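Local coordinates for type IV secretion system protein VirB11 (Brucella suis, PDB 2GZA) that hydrolyses ATP as the hexameric VirB11 ATPase of a type IV secretion system, a system possibly required to establish the bacterium's replication niche in the host, at residues L291-L296 / E342-P347; E152-A157 / L168-Q173; R101-R106 / L245-R250; F124-R127 / D131-Q134. One frame throughout, in Å; residues are numbered along the deposited sequence.

In the fold
Along the chain, strand 101-105 of the N-terminal sheet comes first; it opens contact 3, which is closed only by 245-250, on helix 241-248 and the residues after it, bringing that sheet against the ATPase domain. Two shorter loops nest inside this long one. Contact 4 folds 124-127 back on helix 129-134 in the segment that leaves the sheet, and contact 2 pairs helix 153-160 with helix 164-173 as a hairpin. Contact 1 follows in series, joining helix 289-300 to the edge strand 339-345. Contacts 1 and 2 touch through Y345 and P347, which lie on E152, while Y345 also meets L155 and L156. Contacts 3 and 4 stand apart, their nearest atoms about 11 Å from each other.

Contact 1 of 4, residues L291-L296 / E342-P347; sequences LTFERL and EVWYDP
A T-shaped (edge-to-face) aromatic pair, F293 on W344, joins helix 289-300 to strand 339-345, an outermost strand within this chain of the mixed sheet that carries the P-loop strand 178-182. The phenyl ring arrives edge first and points its far end at the benzo half of the indole: F293 CZ lies 3.5 Å from W344 CZ3, and F293 CE2 lies 3.8 Å from W344 CE3. The centroids of the phenyl ring and the indole six-membered ring are 4.7 Å apart and the planes stand at 65°, so ring hydrogens of F293 are directed into the pi cloud of W344. The indole is presented by a side chain with CG anti to the backbone N (chi1 -180°), which carries it off the strand toward the helix, broad side on. The contact is ring packing, with no hydrogen bond across it. The opposite face of the indole has the backbone N of D346 above its rim, where the chain turns into helix 347-355. F293 also meets the ring of Y319 on helix 311-321 and rests on V325 of strand 324-331, the antiparallel neighbour to which W344 is hydrogen-bonded through its backbone.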
loop_
_atom_site.group_PDB
_atom_site.type_symbol
_atom_site.label_atom_id
_atom_site.label_comp_id
_atom_site.label_asym_id
_atom_site.label_seq_id
_atom_site.Cartn_x
_atom_site.Cartn_y
_atom_site.Cartn_z
ATOM N N LEU C 291 13.313 -17.657 15.973
ATOM C CA LEU C 291 13.122 -18.003 14.579
ATOM C C LEU C 291 11.796 -18.727 14.327
ATOM O O LEU C 291 11.301 -18.720 13.202
ATOM C CB LEU C 291 14.312 -18.821 14.064
ATOM C CG LEU C 291 15.628 -18.082 13.741
ATOM C CD1 LEU C 291 16.787 -19.054 13.534
ATOM C CD2 LEU C 291 15.503 -17.168 12.539
ATOM N N THR C 292 11.229 -19.344 15.365
ATOM C CA THR C 292 9.886 -19.915 15.283
ATOM C C THR C 292 8.857 -18.814 15.001
ATOM O O THR C 292 8.160 -18.874 13.996
ATOM C CB THR C 292 9.501 -20.684 16.553
ATOM O OG1 THR C 292 10.533 -21.615 16.872
ATOM C CG2 THR C 292 8.200 -21.419 16.354
ATOM N N PHE C 293 8.786 -17.810 15.870
ATOM C CA PHE C 293 7.852 -16.703 15.682
ATOM C C PHE C 293 8.119 -16.013 14.353
ATOM O O PHE C 293 7.194 -15.597 13.656
ATOM C CB PHE C 293 7.932 -15.700 16.839
ATOM C CG PHE C 293 7.286 -16.191 18.099
ATOM C CD1 PHE C 293 5.906 -16.214 18.222
ATOM C CD2 PHE C 293 8.061 -16.636 19.160
ATOM C CE1 PHE C 293 5.300 -16.669 19.390
ATOM C CE2 PHE C 293 7.472 -17.093 20.324
ATOM C CZ PHE C 293 6.083 -17.113 20.441
ATOM N N GLU C 294 9.399 -15.919 14.011
ATOM C CA GLU C 294 9.847 -15.346 12.749
ATOM C C GLU C 294 9.271 -16.110 11.556
ATOM O O GLU C 294 8.726 -15.508 10.631
ATOM C CB GLU C 294 11.377 -15.368 12.700
ATOM C CG GLU C 294 12.013 -14.179 12.025
ATOM C CD GLU C 294 11.911 -12.896 12.834
ATOM O OE1 GLU C 294 11.387 -11.900 12.292
ATOM O OE2 GLU C 294 12.361 -12.875 13.998
ATOM N N ARG C 295 9.381 -17.435 11.594
ATOM C CA ARG C 295 8.855 -18.292 10.531
ATOM C C ARG C 295 7.332 -18.415 10.519
ATOM O O ARG C 295 6.742 -18.546 9.456
ATOM C CB ARG C 295 9.491 -19.676 10.583
ATOM C CG ARG C 295 10.925 -19.697 10.084
ATOM C CD ARG C 295 11.317 -21.051 9.545
ATOM N NE ARG C 295 10.713 -21.317 8.245
ATOM C CZ ARG C 295 9.910 -22.337 7.977
ATOM N NH1 ARG C 295 9.603 -23.228 8.910
ATOM N NH2 ARG C 295 9.424 -22.477 6.758
ATOM N N LEU C 296 6.705 -18.381 11.695
ATOM C CA LEU C 296 5.241 -18.424 11.795
ATOM C C LEU C 296 4.610 -17.199 11.154
ATOM O O LEU C 296 3.568 -17.296 10.503
ATOM C CB LEU C 296 4.778 -18.556 13.249
ATOM C CG LEU C 296 5.112 -19.870 13.962
ATOM C CD1 LEU C 296 4.667 -19.829 15.407
ATOM C CD2 LEU C 296 4.519 -21.070 13.241
ATOM N N GLU C 342 16.210 -24.300 24.426
ATOM C CA GLU C 342 15.525 -23.169 25.024
ATOM C C GLU C 342 14.055 -23.510 25.195
ATOM O O GLU C 342 13.480 -24.226 24.381
ATOM C CB GLU C 342 15.676 -21.940 24.115
ATOM C CG GLU C 342 15.095 -20.629 24.670
ATOM C CD GLU C 342 15.098 -19.481 23.654
ATOM O OE1 GLU C 342 14.466 -18.437 23.950
ATOM O OE2 GLU C 342 15.720 -19.611 22.569
ATOM N N VAL C 343 13.465 -23.007 26.268
ATOM C CA VAL C 343 12.023 -23.015 26.441
ATOM C C VAL C 343 11.607 -21.562 26.576
ATOM O O VAL C 343 12.066 -20.856 27.473
ATOM C CB VAL C 343 11.584 -23.811 27.680
ATOM C CG1 VAL C 343 10.094 -23.653 27.908
ATOM C CG2 VAL C 343 11.951 -25.275 27.529
ATOM N N TRP C 344 10.761 -21.114 25.667
ATOM C CA TRP C 344 10.298 -19.750 25.680
ATOM C C TRP C 344 8.916 -19.699 26.330
ATOM O O TRP C 344 8.014 -20.447 25.957
ATOM C CB TRP C 344 10.297 -19.195 24.249
ATOM C CG TRP C 344 9.842 -17.785 24.146
ATOM C CD1 TRP C 344 10.629 -16.675 24.119
ATOM C CD2 TRP C 344 8.489 -17.324 24.060
ATOM N NE1 TRP C 344 9.850 -15.548 24.021
ATOM C CE2 TRP C 344 8.532 -15.916 23.985
ATOM C CE3 TRP C 344 7.242 -17.964 24.043
ATOM C CZ2 TRP C 344 7.380 -15.134 23.899
ATOM C CZ3 TRP C 344 6.090 -17.184 23.956
ATOM C CH2 TRP C 344 6.170 -15.780 23.886
ATOM N N TYR C 345 8.773 -18.823 27.315
ATOM C CA TYR C 345 7.508 -18.590 27.994
ATOM C C TYR C 345 7.518 -17.173 28.546
ATOM O O TYR C 345 8.355 -16.841 29.379
ATOM C CB TYR C 345 7.308 -19.626 29.104
ATOM C CG TYR C 345 6.042 -19.478 29.912
ATOM C CD1 TYR C 345 4.790 -19.503 29.304
ATOM C CD2 TYR C 345 6.095 -19.338 31.296
ATOM C CE1 TYR C 345 3.624 -19.380 30.057
ATOM C CE2 TYR C 345 4.935 -19.210 32.055
ATOM C CZ TYR C 345 3.708 -19.232 31.430
ATOM O OH TYR C 345 2.565 -19.109 32.184
ATOM N N ASP C 346 6.602 -16.336 28.069
ATOM C CA ASP C 346 6.545 -14.940 28.495
ATOM C C ASP C 346 5.108 -14.411 28.649
ATOM O O ASP C 346 4.658 -13.604 27.835
ATOM C CB ASP C 346 7.364 -14.075 27.527
ATOM C CG ASP C 346 7.693 -12.701 28.083
ATOM O OD1 ASP C 346 7.452 -12.434 29.283
ATOM O OD2 ASP C 346 8.203 -11.877 27.302
ATOM N N PRO C 347 4.394 -14.847 29.709
ATOM C CA PRO C 347 3.000 -14.437 29.931
ATOM C C PRO C 347 2.890 -12.942 30.221
ATOM O O PRO C 347 1.825 -12.346 30.049
ATOM C CB PRO C 347 2.578 -15.258 31.150
ATOM C CG PRO C 347 3.844 -15.611 31.833
ATOM C CD PRO C 347 4.880 -15.747 30.767
#

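Contact 2 of 4, residues E152-A157 / L168-Q173; sequences EQELLA and LRRAVQ
E154 reaches across with its carboxylate and takes a side-on grip from R170, in which NE and one terminal nitrogen each bind a different oxygen. The bond from R170 NH2 to E154 OE1 is 3.1 Å long and fairly straight at 162°; it meets OE1 on its syn side but tilted from the carboxylate plane, while staying close to the guanidinium plane. The second bond, from R170 NE to E154 OE2, is shorter at 2.8 Å but more bent, and it meets OE2 from above the carboxylate plane. The carboxylate and guanidinium planes are inclined to each other by 24°, so the pair is not flat. E154 is extended beyond CG, whereas R170 bends at chi2 and chi3, folding its guanidinium back to meet the acid. The pair spans an alpha-helical hairpin: helix 153-160 and helix 164-173 run antiparallel, their local axes 10.0 Å apart at 161°, with the salt bridge on the more exposed flank. One residue on, L155 works the buried flank. Its CD2 settles over the opposing backbone, 3.7 Å from A171 N and beside the A171 methyl group, with CB at 4.1 Å, and it also touches R170 CB at 3.9 Å. Both L155 and A171 pack on R176 beyond the hairpin, and L155 also lies on Y345, which sets the hairpin against strand 339-345.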
loop_
_atom_site.group_PDB
_atom_site.type_symbol
_atom_site.label_atom_id
_atom_site.label_comp_id
_atom_site.label_asym_id
_atom_site.label_seq_id
_atom_site.Cartn_x
_atom_site.Cartn_y
_atom_site.Cartn_z
ATOM N N GLU C 152 0.187 -18.677 36.477
ATOM C CA GLU C 152 1.054 -18.772 35.350
ATOM C C GLU C 152 2.364 -18.509 36.080
ATOM O O GLU C 152 3.448 -18.789 35.578
ATOM C CB GLU C 152 0.824 -17.645 34.323
ATOM C CG GLU C 152 -0.443 -17.755 33.482
ATOM C CD GLU C 152 -0.693 -16.509 32.633
ATOM O OE1 GLU C 152 -0.901 -15.424 33.212
ATOM O OE2 GLU C 152 -0.689 -16.616 31.387
ATOM N N GLN C 153 2.237 -17.965 37.289
ATOM C CA GLN C 153 3.357 -17.746 38.193
ATOM C C GLN C 153 3.922 -19.082 38.667
ATOM O O GLN C 153 5.113 -19.177 38.960
ATOM C CB GLN C 153 2.944 -16.897 39.404
ATOM C CG GLN C 153 2.450 -15.481 39.086
ATOM C CD GLN C 153 3.566 -14.481 38.806
ATOM O OE1 GLN C 153 4.734 -14.854 38.658
ATOM N NE2 GLN C 153 3.295 -13.180 38.714
ATOM N N GLU C 154 3.067 -20.105 38.751
ATOM C CA GLU C 154 3.528 -21.469 39.019
ATOM C C GLU C 154 4.412 -21.966 37.877
ATOM O O GLU C 154 5.497 -22.496 38.111
ATOM C CB GLU C 154 2.360 -22.423 39.241
ATOM C CG GLU C 154 2.805 -23.862 39.428
ATOM C CD GLU C 154 1.657 -24.833 39.510
ATOM O OE1 GLU C 154 0.491 -24.388 39.596
ATOM O OE2 GLU C 154 1.925 -26.049 39.496
ATOM N N LEU C 155 3.941 -21.787 36.647
ATOM C CA LEU C 155 4.714 -22.130 35.460
ATOM C C LEU C 155 6.014 -21.344 35.370
ATOM O O LEU C 155 7.070 -21.906 35.068
ATOM C CB LEU C 155 3.887 -21.898 34.202
ATOM C CG LEU C 155 2.990 -23.053 33.791
ATOM C CD1 LEU C 155 2.033 -22.621 32.702
ATOM C CD2 LEU C 155 3.836 -24.238 33.359
ATOM N N LEU C 156 5.927 -20.049 35.643
ATOM C CA LEU C 156 7.072 -19.158 35.571
ATOM C C LEU C 156 8.135 -19.518 36.601
ATOM O O LEU C 156 9.326 -19.406 36.323
ATOM C CB LEU C 156 6.621 -17.706 35.725
ATOM C CG LEU C 156 7.439 -16.556 35.122
ATOM C CD1 LEU C 156 8.006 -16.875 33.736
ATOM C CD2 LEU C 156 6.578 -15.306 35.060
ATOM N N ALA C 157 7.702 -19.964 37.778
ATOM C CA ALA C 157 8.627 -20.424 38.817
ATOM C C ALA C 157 9.344 -21.715 38.422
ATOM O O ALA C 157 10.551 -21.840 38.635
ATOM C CB ALA C 157 7.904 -20.592 40.157
ATOM N N LEU C 168 6.835 -28.539 31.398
ATOM C CA LEU C 168 6.164 -29.017 30.205
ATOM C C LEU C 168 4.914 -29.811 30.539
ATOM O O LEU C 168 3.884 -29.620 29.890
ATOM C CB LEU C 168 7.124 -29.815 29.315
ATOM C CG LEU C 168 8.264 -29.028 28.651
ATOM C CD1 LEU C 168 9.141 -29.945 27.829
ATOM C CD2 LEU C 168 7.757 -27.888 27.788
ATOM N N ARG C 169 5.002 -30.673 31.556
ATOM C CA ARG C 169 3.838 -31.416 32.045
ATOM C C ARG C 169 2.733 -30.473 32.523
ATOM O O ARG C 169 1.566 -30.630 32.150
ATOM C CB ARG C 169 4.209 -32.382 33.171
ATOM C CG ARG C 169 2.978 -33.041 33.818
ATOM C CD ARG C 169 3.326 -34.026 34.912
ATOM N NE ARG C 169 3.781 -35.292 34.358
ATOM C CZ ARG C 169 5.015 -35.773 34.483
ATOM N NH1 ARG C 169 5.942 -35.106 35.166
ATOM N NH2 ARG C 169 5.318 -36.937 33.931
ATOM N N ARG C 170 3.105 -29.492 33.338
ATOM C CA ARG C 170 2.141 -28.522 33.842
ATOM C C ARG C 170 1.523 -27.688 32.730
ATOM O O ARG C 170 0.313 -27.457 32.733
ATOM C CB ARG C 170 2.756 -27.618 34.915
ATOM C CG ARG C 170 2.901 -28.274 36.296
ATOM C CD ARG C 170 1.558 -28.721 36.881
ATOM N NE ARG C 170 0.770 -27.610 37.413
ATOM C CZ ARG C 170 -0.561 -27.586 37.501
ATOM N NH1 ARG C 170 -1.290 -28.610 37.077
ATOM N NH2 ARG C 170 -1.164 -26.522 38.006
ATOM N N ALA C 171 2.350 -27.256 31.778
ATOM C CA ALA C 171 1.883 -26.459 30.642
ATOM C C ALA C 171 0.778 -27.159 29.857
ATOM O O ALA C 171 -0.202 -26.521 29.483
ATOM C CB ALA C 171 3.042 -26.084 29.730
ATOM N N VAL C 172 0.940 -28.465 29.636
ATOM C CA VAL C 172 -0.068 -29.283 28.955
ATOM C C VAL C 172 -1.329 -29.422 29.810
ATOM O O VAL C 172 -2.443 -29.356 29.295
ATOM C CB VAL C 172 0.467 -30.689 28.579
ATOM C CG1 VAL C 172 -0.615 -31.502 27.905
ATOM C CG2 VAL C 172 1.693 -30.594 27.668
ATOM N N GLN C 173 -1.138 -29.605 31.112
ATOM C CA GLN C 173 -2.246 -29.769 32.061
ATOM C C GLN C 173 -3.019 -28.475 32.194
ATOM O O GLN C 173 -4.239 -28.479 32.334
ATOM C CB GLN C 173 -1.725 -30.196 33.428
ATOM C CG GLN C 173 -1.203 -31.619 33.463
ATOM C CD GLN C 173 -0.562 -31.998 34.786
ATOM O OE1 GLN C 173 -0.321 -33.176 35.045
ATOM N NE2 GLN C 173 -0.284 -31.010 35.626
#

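Contact 3 of 4, residues R101-R106 / L245-R250; sequences RIQIVR and LRSCLR. With SO4 (sulfate ion), chain D.
Q103 and R250 meet in the seam between the N-terminal sheet and the ATPase domain, beside a sulfate-occupied site, probably for a nucleotide phosphate, whose P-loop comes from a neighbouring subunit. Strand 101-105 turns alternate side chains toward 245-250. Q103 contributes its aliphatic part first: its CG lies 3.4 Å from R250 CB, and the two side chains cross at about a right angle. The glutamine bends at chi2 (-96°), which takes its amide away from R250 and over to S247, where Q103 NE2 comes within 3.1 Å of S247 OG. V105 closes on the same hydroxyl, its CG2 at 4.0 Å from S247 OG. At the other end of the strand, R101 bends at chi3 and donates from NH2 to sulfate O1 at 3.1 Å (142°), with the oxygen near the guanidinium plane. The backbone nitrogens of S186, G187 and K188 of the neighbouring subunit hold the same ion. These belong to its predicted ATP-binding loop, so the sulfate, probably acquired from the crystallisation liquor, is likely to mark a phosphate position. The positive guanidinium would complement such a phosphate, and its approach from a different chain is consistent with a nucleotide pocket shared between subunits.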
loop_
_atom_site.group_PDB
_atom_site.type_symbol
_atom_site.label_atom_id
_atom_site.label_comp_id
_atom_site.label_asym_id
_atom_site.label_seq_id
_atom_site.Cartn_x
_atom_site.Cartn_y
_atom_site.Cartn_z
ATOM N N ARG C 101 -27.123 -29.261 14.515
ATOM C CA ARG C 101 -26.024 -29.066 13.571
ATOM C C ARG C 101 -25.204 -30.344 13.512
ATOM O O ARG C 101 -24.892 -30.937 14.542
ATOM C CB ARG C 101 -25.155 -27.865 13.937
ATOM C CG ARG C 101 -25.724 -26.531 13.451
ATOM C CD ARG C 101 -24.899 -25.338 13.929
ATOM N NE ARG C 101 -24.690 -25.375 15.377
ATOM C CZ ARG C 101 -24.271 -24.354 16.118
ATOM N NH1 ARG C 101 -24.015 -23.174 15.567
ATOM N NH2 ARG C 101 -24.114 -24.517 17.425
ATOM N N ILE C 102 -24.885 -30.778 12.300
ATOM C CA ILE C 102 -24.150 -32.012 12.105
ATOM C C ILE C 102 -22.932 -31.801 11.203
ATOM O O ILE C 102 -23.038 -31.249 10.107
ATOM C CB ILE C 102 -25.079 -33.161 11.595
ATOM C CG1 ILE C 102 -24.317 -34.486 11.502
ATOM C CG2 ILE C 102 -25.741 -32.793 10.272
ATOM C CD1 ILE C 102 -25.205 -35.707 11.328
ATOM N N GLN C 103 -21.773 -32.218 11.693
ATOM C CA GLN C 103 -20.577 -32.248 10.877
ATOM C C GLN C 103 -20.143 -33.665 10.611
ATOM O O GLN C 103 -20.015 -34.472 11.531
ATOM C CB GLN C 103 -19.450 -31.428 11.479
ATOM C CG GLN C 103 -19.187 -30.172 10.684
ATOM C CD GLN C 103 -18.059 -30.332 9.681
ATOM O OE1 GLN C 103 -17.724 -29.396 8.957
ATOM N NE2 GLN C 103 -17.446 -31.517 9.644
ATOM N N ILE C 104 -19.946 -33.961 9.334
ATOM C CA ILE C 104 -19.522 -35.282 8.907
ATOM C C ILE C 104 -18.245 -35.213 8.080
ATOM O O ILE C 104 -18.149 -34.460 7.105
ATOM C CB ILE C 104 -20.630 -36.044 8.137
ATOM C CG1 ILE C 104 -21.896 -36.162 8.997
ATOM C CG2 ILE C 104 -20.132 -37.433 7.718
ATOM C CD1 ILE C 104 -23.035 -36.922 8.352
ATOM N N VAL C 105 -17.258 -35.996 8.501
ATOM C CA VAL C 105 -16.027 -36.181 7.745
ATOM C C VAL C 105 -15.912 -37.650 7.351
ATOM O O VAL C 105 -16.063 -38.534 8.193
ATOM C CB VAL C 105 -14.778 -35.776 8.553
ATOM C CG1 VAL C 105 -13.562 -35.644 7.632
ATOM C CG2 VAL C 105 -15.022 -34.487 9.304
ATOM N N ARG C 106 -15.658 -37.903 6.069
ATOM C CA ARG C 106 -15.485 -39.270 5.580
ATOM C C ARG C 106 -14.048 -39.575 5.085
ATOM O O ARG C 106 -13.281 -38.650 4.821
ATOM C CB ARG C 106 -16.571 -39.653 4.560
ATOM C CG ARG C 106 -16.484 -38.971 3.222
ATOM C CD ARG C 106 -17.009 -39.874 2.122
ATOM N NE ARG C 106 -15.949 -40.717 1.561
ATOM C CZ ARG C 106 -16.150 -41.807 0.830
ATOM N NH1 ARG C 106 -17.381 -42.220 0.556
ATOM N NH2 ARG C 106 -15.110 -42.493 0.374
ATOM N N LEU C 245 -8.790 -27.551 9.943
ATOM C CA LEU C 245 -8.829 -26.705 11.133
ATOM C C LEU C 245 -10.206 -26.059 11.285
ATOM O O LEU C 245 -10.751 -26.005 12.381
ATOM C CB LEU C 245 -7.733 -25.634 11.124
ATOM C CG LEU C 245 -6.337 -25.987 11.660
ATOM C CD1 LEU C 245 -5.301 -24.976 11.183
ATOM C CD2 LEU C 245 -6.301 -26.092 13.182
ATOM N N ARG C 246 -10.773 -25.584 10.183
ATOM C CA ARG C 246 -12.109 -24.983 10.217
ATOM C C ARG C 246 -13.179 -26.015 10.534
ATOM O O ARG C 246 -14.148 -25.727 11.234
ATOM C CB ARG C 246 -12.425 -24.236 8.917
ATOM C CG ARG C 246 -11.809 -22.827 8.883
ATOM C CD ARG C 246 -12.046 -22.080 7.564
ATOM N NE ARG C 246 -10.834 -21.993 6.739
ATOM C CZ ARG C 246 -10.679 -22.589 5.559
ATOM N NH1 ARG C 246 -11.658 -23.320 5.040
ATOM N NH2 ARG C 246 -9.540 -22.448 4.887
ATOM N N SER C 247 -12.988 -27.227 10.031
ATOM C CA SER C 247 -13.882 -28.326 10.331
ATOM C C SER C 247 -13.924 -28.624 11.834
ATOM O O SER C 247 -14.991 -28.881 12.387
ATOM C CB SER C 247 -13.472 -29.560 9.536
ATOM O OG SER C 247 -14.506 -30.528 9.544
ATOM N N CYS C 248 -12.765 -28.562 12.487
ATOM C CA CYS C 248 -12.653 -28.792 13.927
ATOM C C CYS C 248 -13.540 -27.895 14.773
ATOM O O CYS C 248 -14.018 -28.318 15.829
ATOM C CB CYS C 248 -11.202 -28.657 14.376
ATOM S SG CYS C 248 -10.196 -30.028 13.822
ATOM N N LEU C 249 -13.763 -26.665 14.310
ATOM C CA LEU C 249 -14.626 -25.716 15.013
ATOM C C LEU C 249 -16.044 -26.266 15.203
ATOM O O LEU C 249 -16.741 -25.904 16.156
ATOM C CB LEU C 249 -14.675 -24.373 14.277
ATOM C CG LEU C 249 -13.371 -23.593 14.046
ATOM C CD1 LEU C 249 -13.616 -22.381 13.180
ATOM C CD2 LEU C 249 -12.687 -23.191 15.350
ATOM N N ARG C 250 -16.449 -27.155 14.304
ATOM C CA ARG C 250 -17.785 -27.747 14.340
ATOM C C ARG C 250 -17.821 -29.184 14.857
ATOM O O ARG C 250 -18.867 -29.823 14.835
ATOM C CB ARG C 250 -18.416 -27.701 12.956
ATOM C CG ARG C 250 -18.556 -26.314 12.396
ATOM C CD ARG C 250 -19.604 -26.278 11.323
ATOM N NE ARG C 250 -20.113 -24.925 11.147
ATOM C CZ ARG C 250 -19.649 -24.084 10.217
ATOM N NH1 ARG C 250 -18.672 -24.470 9.392
ATOM N NH2 ARG C 250 -20.152 -22.866 10.113
HETATM S S SO4 D . -21.719 -21.240 18.752
HETATM O O1 SO4 D . -21.940 -22.671 18.619
HETATM O O2 SO4 D . -20.309 -20.983 18.988
HETATM O O3 SO4 D . -22.111 -20.609 17.500
HETATM O O4 SO4 D . -22.513 -20.673 19.846
#

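Contact 4 of 4, residues F124-R127 / D131-Q134; sequences FTRR and DYAQ
R127 and D131 supply the polar part of this contact. The backbone N of R127 donates to D131 OD2 at 2.9 Å, with an angle of 136° at the hydrogen; OD2 is met on its anti side, 23° out of the carboxylate plane. The same oxygen also accepts the backbone N-H of T128, so two successive amides share one acceptor. D131 has CG anti to its carbonyl carbon (chi1 -59°), a rotation that swings the carboxylate back toward the start of its helix, where it meets the R127 amide. Although R127 is basic, its guanidinium runs away from the acid; its backbone, not its charge, makes the bond.

Apolar contact comes from R126 and Y132. R126 CB sits over one face of the tyrosine in a CH-pi contact, 3.9 Å from the ring centroid and displaced toward the hydroxyl end, where it is 3.6 Å from Y132 CZ. Further out, R126 CD passes 3.8 Å from Y132 CE2. The arginine thus lays its aliphatic part across the ring, and its extended chain carries the guanidinium beyond it. Y132 packs as well on F137 and F138 of its own chain and on T190 of a neighbouring subunit, which places this piece of linker at a subunit interface.

An acidic side chain in the first turn that binds the amide just ahead of the helix, as D131 does with T128, resembles one half of a capping box, here at the start of helix 129-134 and extended by the R127 amide.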
loop_
_atom_site.group_PDB
_atom_site.type_symbol
_atom_site.label_atom_id
_atom_site.label_comp_id
_atom_site.label_asym_id
_atom_site.label_seq_id
_atom_site.Cartn_x
_atom_site.Cartn_y
_atom_site.Cartn_z
ATOM N N PHE C 124 -33.633 -25.172 23.792
ATOM C CA PHE C 124 -35.016 -25.429 24.207
ATOM C C PHE C 124 -35.327 -25.038 25.651
ATOM O O PHE C 124 -36.482 -25.094 26.088
ATOM C CB PHE C 124 -35.393 -26.897 23.964
ATOM N N THR C 125 -34.286 -24.635 26.385
ATOM C CA THR C 125 -34.411 -24.353 27.826
ATOM C C THR C 125 -33.950 -22.972 28.286
ATOM O O THR C 125 -34.489 -22.456 29.258
ATOM C CB THR C 125 -33.643 -25.411 28.625
ATOM O OG1 THR C 125 -32.344 -25.608 28.049
ATOM C CG2 THR C 125 -34.405 -26.731 28.636
ATOM N N ARG C 126 -32.972 -22.366 27.608
ATOM C CA ARG C 126 -32.456 -21.045 28.014
ATOM C C ARG C 126 -33.055 -19.934 27.156
ATOM O O ARG C 126 -32.404 -19.425 26.241
ATOM C CB ARG C 126 -30.924 -20.988 27.946
ATOM C CG ARG C 126 -30.200 -22.315 27.937
ATOM C CD ARG C 126 -28.692 -22.100 27.998
ATOM N NE ARG C 126 -27.937 -23.276 27.568
ATOM C CZ ARG C 126 -27.754 -24.369 28.303
ATOM N NH1 ARG C 126 -28.283 -24.464 29.518
ATOM N NH2 ARG C 126 -27.042 -25.377 27.818
ATOM N N ARG C 127 -34.292 -19.547 27.451
ATOM C CA ARG C 127 -34.969 -18.560 26.623
ATOM C C ARG C 127 -34.924 -17.136 27.178
ATOM O O ARG C 127 -34.747 -16.185 26.424
ATOM C CB ARG C 127 -36.396 -19.008 26.293
ATOM C CG ARG C 127 -36.395 -20.231 25.398
ATOM C CD ARG C 127 -37.777 -20.802 25.156
ATOM N NE ARG C 127 -37.659 -22.094 24.481
ATOM C CZ ARG C 127 -38.679 -22.810 24.015
ATOM N NH1 ARG C 127 -39.935 -22.381 24.133
ATOM N NH2 ARG C 127 -38.437 -23.966 23.424
ATOM N N ASP C 131 -33.895 -17.731 33.122
ATOM C CA ASP C 131 -33.442 -19.110 32.925
ATOM C C ASP C 131 -31.942 -19.271 33.180
ATOM O O ASP C 131 -31.537 -20.187 33.897
ATOM C CB ASP C 131 -33.764 -19.602 31.512
ATOM C CG ASP C 131 -35.242 -19.548 31.193
ATOM O OD1 ASP C 131 -36.069 -19.854 32.077
ATOM O OD2 ASP C 131 -35.578 -19.213 30.040
ATOM N N TYR C 132 -31.132 -18.388 32.587
ATOM C CA TYR C 132 -29.669 -18.431 32.719
ATOM C C TYR C 132 -29.224 -18.378 34.169
ATOM O O TYR C 132 -28.346 -19.136 34.576
ATOM C CB TYR C 132 -28.998 -17.309 31.915
ATOM C CG TYR C 132 -28.897 -17.599 30.442
ATOM C CD1 TYR C 132 -29.930 -17.253 29.578
ATOM C CD2 TYR C 132 -27.772 -18.231 29.913
ATOM C CE1 TYR C 132 -29.848 -17.529 28.217
ATOM C CE2 TYR C 132 -27.676 -18.514 28.552
ATOM C CZ TYR C 132 -28.719 -18.158 27.710
ATOM O OH TYR C 132 -28.634 -18.434 26.365
ATOM N N ALA C 133 -29.842 -17.489 34.940
ATOM C CA ALA C 133 -29.540 -17.340 36.357
ATOM C C ALA C 133 -29.891 -18.584 37.170
ATOM O O ALA C 133 -29.197 -18.907 38.134
ATOM C CB ALA C 133 -30.250 -16.119 36.920
ATOM N N GLN C 134 -30.956 -19.279 36.774
ATOM C CA GLN C 134 -31.422 -20.469 37.482
ATOM C C GLN C 134 -30.400 -21.595 37.424
ATOM O O GLN C 134 -30.104 -22.214 38.442
ATOM C CB GLN C 134 -32.773 -20.932 36.946
#